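Local coordinates for glutathione S-transferase enzyme with thioredoxin-like domain (Xenorhabdus nematophila, PDB 4L8E), which binds glutathione and probably catalyses glutathione-dependent conjugation or thiol-transfer reactions, at residues A[186-200]-A[216-230]. Residues are numbered along the deposited sequence; the frame is centred on the assembly and turned at random.
With GSH (glutathione), chain B; GSH (glutathione), chain D.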
loop_
_atom_site.group_PDB
_atom_site.type_symbol
_atom_site.label_atom_id
_atom_site.label_comp_id
_atom_site.label_asym_id
_atom_site.label_seq_id
_atom_site.Cartn_x
_atom_site.Cartn_y
_atom_site.Cartn_z
ATOM N N TYR A 186 17.009 -11.659 0.943
ATOM C CA TYR A 186 16.645 -10.361 0.355
ATOM C C TYR A 186 15.455 -10.546 -0.590
ATOM O O TYR A 186 15.475 -11.426 -1.450
ATOM C CB TYR A 186 17.841 -9.813 -0.419
ATOM C CG TYR A 186 17.793 -8.343 -0.860
ATOM C CD1 TYR A 186 17.680 -7.340 0.058
ATOM C CD2 TYR A 186 17.941 -7.979 -2.200
ATOM C CE1 TYR A 186 17.670 -5.999 -0.309
ATOM C CE2 TYR A 186 17.924 -6.627 -2.585
ATOM C CZ TYR A 186 17.816 -5.653 -1.632
ATOM O OH TYR A 186 17.808 -4.313 -1.960
ATOM N N SER A 187 14.421 -9.716 -0.424
ATOM C CA SER A 187 13.219 -9.816 -1.242
ATOM C C SER A 187 12.688 -8.454 -1.617
ATOM O O SER A 187 13.201 -7.427 -1.173
ATOM C CB SER A 187 12.119 -10.602 -0.520
ATOM O OG SER A 187 11.385 -9.789 0.390
ATOM N N ILE A 188 11.597 -8.448 -2.368
ATOM C CA ILE A 188 10.981 -7.187 -2.749
ATOM C C ILE A 188 10.494 -6.387 -1.536
ATOM O O ILE A 188 10.346 -5.177 -1.631
ATOM C CB ILE A 188 9.857 -7.348 -3.818
ATOM C CG1 ILE A 188 8.748 -8.265 -3.340
ATOM C CG2 ILE A 188 10.438 -7.808 -5.159
ATOM C CD1 ILE A 188 7.610 -8.361 -4.345
ATOM N N ALA A 189 10.287 -7.041 -0.396
ATOM C CA ALA A 189 9.938 -6.310 0.837
ATOM C C ALA A 189 11.110 -5.395 1.243
ATOM O O ALA A 189 10.919 -4.230 1.548
ATOM C CB ALA A 189 9.593 -7.266 1.943
ATOM N N ASP A 190 12.314 -5.937 1.224
ATOM C CA ASP A 190 13.498 -5.165 1.576
ATOM C C ASP A 190 13.767 -4.057 0.548
ATOM O O ASP A 190 14.148 -2.921 0.897
ATOM C CB ASP A 190 14.718 -6.067 1.651
ATOM C CG ASP A 190 14.548 -7.207 2.606
ATOM O OD1 ASP A 190 14.741 -7.004 3.845
ATOM O OD2 ASP A 190 14.246 -8.321 2.110
ATOM N N ILE A 191 13.611 -4.399 -0.727
ATOM C CA ILE A 191 13.822 -3.435 -1.810
ATOM C C ILE A 191 12.856 -2.256 -1.663
ATOM O O ILE A 191 13.237 -1.102 -1.906
ATOM C CB ILE A 191 13.668 -4.121 -3.188
ATOM C CG1 ILE A 191 14.803 -5.132 -3.412
ATOM C CG2 ILE A 191 13.504 -3.082 -4.280
ATOM C CD1 ILE A 191 14.552 -6.073 -4.581
ATOM N N ALA A 192 11.622 -2.527 -1.251
ATOM C CA ALA A 192 10.639 -1.471 -1.063
ATOM C C ALA A 192 11.003 -0.543 0.110
ATOM O O ALA A 192 10.813 0.685 0.027
ATOM C CB ALA A 192 9.252 -2.061 -0.860
ATOM N N VAL A 193 11.515 -1.116 1.183
ATOM C CA VAL A 193 11.809 -0.367 2.405
ATOM C C VAL A 193 13.119 0.416 2.311
ATOM O O VAL A 193 13.224 1.560 2.774
ATOM C CB VAL A 193 11.832 -1.291 3.625
ATOM C CG1 VAL A 193 12.260 -0.559 4.902
ATOM C CG2 VAL A 193 10.416 -1.875 3.855
ATOM N N TYR A 194 14.123 -0.173 1.694
ATOM C CA TYR A 194 15.444 0.430 1.737
ATOM C C TYR A 194 15.531 1.901 1.304
ATOM O O TYR A 194 16.151 2.702 1.973
ATOM C CB TYR A 194 16.479 -0.427 0.982
ATOM C CG TYR A 194 17.848 0.181 0.950
ATOM C CD1 TYR A 194 18.740 0.017 2.010
ATOM C CD2 TYR A 194 18.259 0.947 -0.120
ATOM C CE1 TYR A 194 19.999 0.573 2.001
ATOM C CE2 TYR A 194 19.530 1.519 -0.139
ATOM C CZ TYR A 194 20.391 1.329 0.914
ATOM O OH TYR A 194 21.636 1.889 0.863
ATOM N N PRO A 195 14.937 2.266 0.162
ATOM C CA PRO A 195 15.125 3.651 -0.282
ATOM C C PRO A 195 14.519 4.674 0.665
ATOM O O PRO A 195 14.998 5.823 0.674
ATOM C CB PRO A 195 14.414 3.670 -1.644
ATOM C CG PRO A 195 14.457 2.237 -2.097
ATOM C CD PRO A 195 14.263 1.446 -0.850
ATOM N N TRP A 196 13.536 4.258 1.449
ATOM C CA TRP A 196 12.932 5.111 2.463
ATOM C C TRP A 196 13.751 5.128 3.748
ATOM O O TRP A 196 14.016 6.183 4.308
ATOM C CB TRP A 196 11.491 4.664 2.737
ATOM C CG TRP A 196 10.537 5.217 1.706
ATOM C CD1 TRP A 196 10.038 4.575 0.592
ATOM C CD2 TRP A 196 10.030 6.550 1.657
ATOM N NE1 TRP A 196 9.233 5.437 -0.120
ATOM C CE2 TRP A 196 9.209 6.649 0.514
ATOM C CE3 TRP A 196 10.187 7.677 2.474
ATOM C CZ2 TRP A 196 8.562 7.826 0.170
ATOM C CZ3 TRP A 196 9.559 8.825 2.126
ATOM C CH2 TRP A 196 8.725 8.895 0.997
ATOM N N ALA A 197 14.181 3.954 4.196
ATOM C CA ALA A 197 15.010 3.875 5.406
ATOM C C ALA A 197 16.368 4.566 5.237
ATOM O O ALA A 197 16.913 5.085 6.211
ATOM C CB ALA A 197 15.196 2.435 5.816
ATOM N N LYS A 198 16.906 4.575 4.007
ATOM C CA LYS A 198 18.166 5.228 3.667
ATOM C C LYS A 198 18.099 6.719 3.945
ATOM O O LYS A 198 19.130 7.390 4.139
ATOM C CB LYS A 198 18.513 4.965 2.173
ATOM C CG LYS A 198 19.387 6.004 1.487
ATOM C CD LYS A 198 20.109 5.427 0.273
ATOM C CE LYS A 198 21.091 6.431 -0.344
ATOM N NZ LYS A 198 20.436 7.752 -0.621
ATOM N N CYS A 199 16.879 7.238 3.986
ATOM C CA CYS A 199 16.635 8.649 4.180
ATOM C C CYS A 199 16.370 9.025 5.639
ATOM O O CYS A 199 15.896 10.126 5.910
ATOM C CB CYS A 199 15.471 9.112 3.310
ATOM S SG CYS A 199 15.821 9.052 1.521
ATOM N N TYR A 200 16.711 8.143 6.573
ATOM C CA TYR A 200 16.500 8.422 8.004
ATOM C C TYR A 200 16.987 9.792 8.483
ATOM O O TYR A 200 16.323 10.430 9.309
ATOM C CB TYR A 200 17.142 7.331 8.861
ATOM C CG TYR A 200 18.650 7.360 8.841
ATOM C CD1 TYR A 200 19.357 6.675 7.863
ATOM C CD2 TYR A 200 19.365 8.036 9.818
ATOM C CE1 TYR A 200 20.755 6.709 7.832
ATOM C CE2 TYR A 200 20.748 8.053 9.807
ATOM C CZ TYR A 200 21.430 7.381 8.815
ATOM O OH TYR A 200 22.812 7.383 8.763
ATOM N N TRP A 216 21.053 -3.636 9.006
ATOM C CA TRP A 216 20.394 -4.044 7.767
ATOM C C TRP A 216 20.658 -3.013 6.659
ATOM O O TRP A 216 20.929 -3.390 5.519
ATOM C CB TRP A 216 18.913 -4.273 8.080
ATOM C CG TRP A 216 17.969 -4.458 6.954
ATOM C CD1 TRP A 216 17.564 -5.638 6.401
ATOM C CD2 TRP A 216 17.234 -3.429 6.290
ATOM N NE1 TRP A 216 16.637 -5.405 5.421
ATOM C CE2 TRP A 216 16.417 -4.053 5.333
ATOM C CE3 TRP A 216 17.193 -2.034 6.411
ATOM C CZ2 TRP A 216 15.585 -3.330 4.478
ATOM C CZ3 TRP A 216 16.355 -1.321 5.562
ATOM C CH2 TRP A 216 15.563 -1.970 4.620
ATOM N N LEU A 217 20.640 -1.724 6.994
ATOM C CA LEU A 217 20.966 -0.686 6.010
ATOM C C LEU A 217 22.390 -0.881 5.492
ATOM O O LEU A 217 22.629 -0.865 4.287
ATOM C CB LEU A 217 20.846 0.701 6.629
ATOM C CG LEU A 217 19.449 1.324 6.677
ATOM C CD1 LEU A 217 19.492 2.605 7.541
ATOM C CD2 LEU A 217 18.886 1.630 5.295
ATOM N N GLU A 218 23.317 -1.074 6.417
ATOM C CA GLU A 218 24.722 -1.287 6.104
ATOM C C GLU A 218 24.906 -2.505 5.188
ATOM O O GLU A 218 25.722 -2.488 4.271
ATOM C CB GLU A 218 25.530 -1.417 7.400
ATOM C CG GLU A 218 25.774 -0.063 8.086
ATOM C CD GLU A 218 26.216 -0.124 9.559
ATOM O OE1 GLU A 218 26.269 -1.212 10.188
ATOM O OE2 GLU A 218 26.502 0.963 10.097
ATOM N N LYS A 219 24.153 -3.561 5.460
ATOM C CA LYS A 219 24.222 -4.794 4.686
ATOM C C LYS A 219 23.740 -4.568 3.241
ATOM O O LYS A 219 24.363 -5.022 2.275
ATOM C CB LYS A 219 23.313 -5.825 5.377
ATOM C CG LYS A 219 23.246 -7.197 4.785
ATOM C CD LYS A 219 22.684 -8.197 5.819
ATOM C CE LYS A 219 21.213 -7.965 6.157
ATOM N NZ LYS A 219 20.775 -8.909 7.230
ATOM N N ILE A 220 22.610 -3.892 3.097
ATOM C CA ILE A 220 22.024 -3.693 1.773
ATOM C C ILE A 220 22.865 -2.697 0.954
ATOM O O ILE A 220 22.979 -2.796 -0.279
ATOM C CB ILE A 220 20.569 -3.252 1.899
ATOM C CG1 ILE A 220 19.744 -4.412 2.458
ATOM C CG2 ILE A 220 20.004 -2.818 0.554
ATOM C CD1 ILE A 220 18.424 -4.003 2.953
ATOM N N GLN A 221 23.480 -1.750 1.648
ATOM C CA GLN A 221 24.373 -0.785 1.012
ATOM C C GLN A 221 25.567 -1.468 0.350
ATOM O O GLN A 221 26.133 -0.962 -0.617
ATOM C CB GLN A 221 24.855 0.226 2.048
ATOM C CG GLN A 221 25.527 1.452 1.484
ATOM C CD GLN A 221 26.020 2.395 2.578
ATOM O OE1 GLN A 221 26.367 1.962 3.682
ATOM N NE2 GLN A 221 26.047 3.690 2.276
ATOM N N GLN A 222 25.953 -2.630 0.865
ATOM C CA GLN A 222 27.102 -3.363 0.307
ATOM C C GLN A 222 26.790 -4.143 -0.993
ATOM O O GLN A 222 27.706 -4.560 -1.732
ATOM C CB GLN A 222 27.679 -4.312 1.353
ATOM C CG GLN A 222 28.461 -3.625 2.496
ATOM C CD GLN A 222 29.693 -2.858 2.018
ATOM O OE1 GLN A 222 29.746 -1.628 2.116
ATOM N NE2 GLN A 222 30.693 -3.585 1.504
ATOM N N ARG A 223 25.512 -4.347 -1.283
ATOM C CA ARG A 223 25.114 -5.040 -2.504
ATOM C C ARG A 223 25.509 -4.252 -3.749
ATOM O O ARG A 223 25.177 -3.068 -3.873
ATOM C CB ARG A 223 23.599 -5.279 -2.506
ATOM C CG ARG A 223 23.116 -6.104 -1.321
ATOM C CD ARG A 223 21.594 -6.401 -1.432
ATOM N NE ARG A 223 21.314 -7.281 -2.562
ATOM C CZ ARG A 223 21.386 -8.618 -2.532
ATOM N NH1 ARG A 223 21.692 -9.270 -1.418
ATOM N NH2 ARG A 223 21.115 -9.303 -3.627
ATOM N N PRO A 224 26.231 -4.900 -4.693
ATOM C CA PRO A 224 26.580 -4.150 -5.895
ATOM C C PRO A 224 25.384 -3.533 -6.606
ATOM O O PRO A 224 25.574 -2.444 -7.146
ATOM C CB PRO A 224 27.292 -5.197 -6.763
ATOM C CG PRO A 224 27.912 -6.116 -5.780
ATOM C CD PRO A 224 26.906 -6.208 -4.656
ATOM N N ALA A 225 24.213 -4.171 -6.641
ATOM C CA ALA A 225 23.078 -3.568 -7.343
ATOM C C ALA A 225 22.616 -2.287 -6.644
ATOM O O ALA A 225 22.110 -1.354 -7.294
ATOM C CB ALA A 225 21.924 -4.553 -7.457
ATOM N N THR A 226 22.778 -2.227 -5.323
ATOM C CA THR A 226 22.438 -1.004 -4.594
ATOM C C THR A 226 23.336 0.132 -5.048
ATOM O O THR A 226 22.873 1.233 -5.392
ATOM C CB THR A 226 22.528 -1.216 -3.081
ATOM O OG1 THR A 226 21.707 -2.341 -2.733
ATOM C CG2 THR A 226 22.033 0.035 -2.328
ATOM N N GLN A 227 24.627 -0.141 -5.111
ATOM C CA GLN A 227 25.561 0.883 -5.548
ATOM C C GLN A 227 25.249 1.301 -6.977
ATOM O O GLN A 227 25.349 2.474 -7.328
ATOM C CB GLN A 227 26.994 0.382 -5.385
ATOM C CG GLN A 227 27.318 0.183 -3.897
ATOM C CD GLN A 227 28.688 -0.385 -3.642
ATOM O OE1 GLN A 227 29.512 -0.502 -4.552
ATOM N NE2 GLN A 227 28.943 -0.750 -2.392
ATOM N N ALA A 228 24.871 0.342 -7.808
ATOM C CA ALA A 228 24.603 0.627 -9.220
ATOM C C ALA A 228 23.373 1.542 -9.357
ATOM O O ALA A 228 23.409 2.547 -10.085
ATOM C CB ALA A 228 24.371 -0.656 -9.974
ATOM N N ALA A 229 22.282 1.168 -8.699
ATOM C CA ALA A 229 21.071 1.983 -8.756
ATOM C C ALA A 229 21.312 3.407 -8.263
ATOM O O ALA A 229 20.799 4.364 -8.846
ATOM C CB ALA A 229 19.967 1.339 -7.972
ATOM N N TYR A 230 22.084 3.553 -7.186
ATOM C CA TYR A 230 22.382 4.882 -6.631
ATOM C C TYR A 230 23.574 5.604 -7.284
ATOM O O TYR A 230 23.876 6.736 -6.918
ATOM C CB TYR A 230 22.530 4.808 -5.109
ATOM C CG TYR A 230 21.180 4.691 -4.404
ATOM C CD1 TYR A 230 20.591 3.462 -4.170
ATOM C CD2 TYR A 230 20.498 5.826 -4.013
ATOM C CE1 TYR A 230 19.329 3.371 -3.545
ATOM C CE2 TYR A 230 19.246 5.751 -3.405
ATOM C CZ TYR A 230 18.674 4.532 -3.176
ATOM O OH TYR A 230 17.432 4.491 -2.544
HETATM N N1 GSH B . 2.584 16.023 -3.987
HETATM C CA1 GSH B . 3.534 15.404 -3.140
HETATM C C1 GSH B . 3.403 15.977 -1.756
HETATM O O11 GSH B . 2.935 17.147 -1.592
HETATM O O12 GSH B . 3.782 15.292 -0.753
HETATM C CB1 GSH B . 4.891 15.681 -3.661
HETATM C CG1 GSH B . 5.993 15.074 -2.815
HETATM C CD1 GSH B . 6.128 13.584 -3.056
HETATM O OE1 GSH B . 5.756 13.081 -4.093
HETATM N N2 GSH B . 6.704 12.778 -1.996
HETATM C CA2 GSH B . 6.869 11.371 -2.152
HETATM C C2 GSH B . 6.019 10.688 -1.092
HETATM O O2 GSH B . 5.815 11.170 0.033
HETATM C CB2 GSH B . 8.283 10.957 -1.969
HETATM S SG2 GSH B . 9.313 11.589 -3.302
HETATM N N3 GSH B . 5.399 9.448 -1.410
HETATM C CA3 GSH B . 4.588 8.811 -0.402
HETATM C C3 GSH B . 4.612 7.349 -0.608
HETATM O O31 GSH B . 5.616 6.813 -1.143
HETATM O O32 GSH B . 3.609 6.672 -0.242
HETATM C CG1 GSH D . 17.270 10.934 -3.891
HETATM C CD1 GSH D . 16.421 10.568 -2.679
HETATM O OE1 GSH D . 16.190 9.388 -2.419
HETATM N N2 GSH D . 15.916 11.683 -1.854
HETATM C CA2 GSH D . 15.097 11.514 -0.691
HETATM C C2 GSH D . 13.755 12.168 -0.959
HETATM O O2 GSH D . 12.945 12.293 -0.031
HETATM C CB2 GSH D . 15.732 12.111 0.532
HETATM S SG2 GSH D . 16.978 11.003 1.158
HETATM N N3 GSH D . 13.395 12.646 -2.299
HETATM C CA3 GSH D . 12.080 13.240 -2.533
HETATM C C3 GSH D . 11.875 14.586 -1.914
HETATM O O31 GSH D . 10.701 15.031 -1.804
HETATM O O32 GSH D . 12.845 15.280 -1.513
HETATM O O HOH W 1 19.481 -3.780 -3.892
HETATM O O HOH W 2 16.319 6.662 -1.619
#
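Y194 and W216 lead a buried helix-to-helix packing in the all-helical C-terminal domain of the glutathione S-transferase fold. The axis of 188-197 crosses that of 216-221, the last turns of helix 211-221, at -107°, with a closest approach of 10.7 Å. Helix 224-230 adds T226 and Y230 to the hole that takes Y194. Y194 is a knob set among L217, I220, T226 and Y230. Its CG lies anti to the backbone N (chi1 178°), which carries the ring toward 216-230. I220 CG2 covers one ring face, 3.4 Å from Y194 CD1, while Y230 CE1 meets the edge. In return, W216 is a knob among D190, V193, Y194 and A197. W216 NE1 donates to D190 OD1 at 2.9 Å, close to the indole plane, meeting OD1 on its anti side but tilted out of the carboxylate plane. D190 OD2 accepts from S187 N at 2.9 Å, and S187 OG from A189 N, forming the capping box at the helix start. L181 N also binds D190 OD1. The R223 guanidinium stacks on Y186, planes 21° apart, and is salt-bridged to E48 of the N-terminal domain. Water 2 accepts from Y230 OH at 2.6 Å and donates to P195 O and to OE1 of a bound glutathione. Apolar interlocking thus joins 188-197 to 216-230, three N-H donors would favour a charged carboxylate on buried D190, and Y230 is tied through water to the ligand.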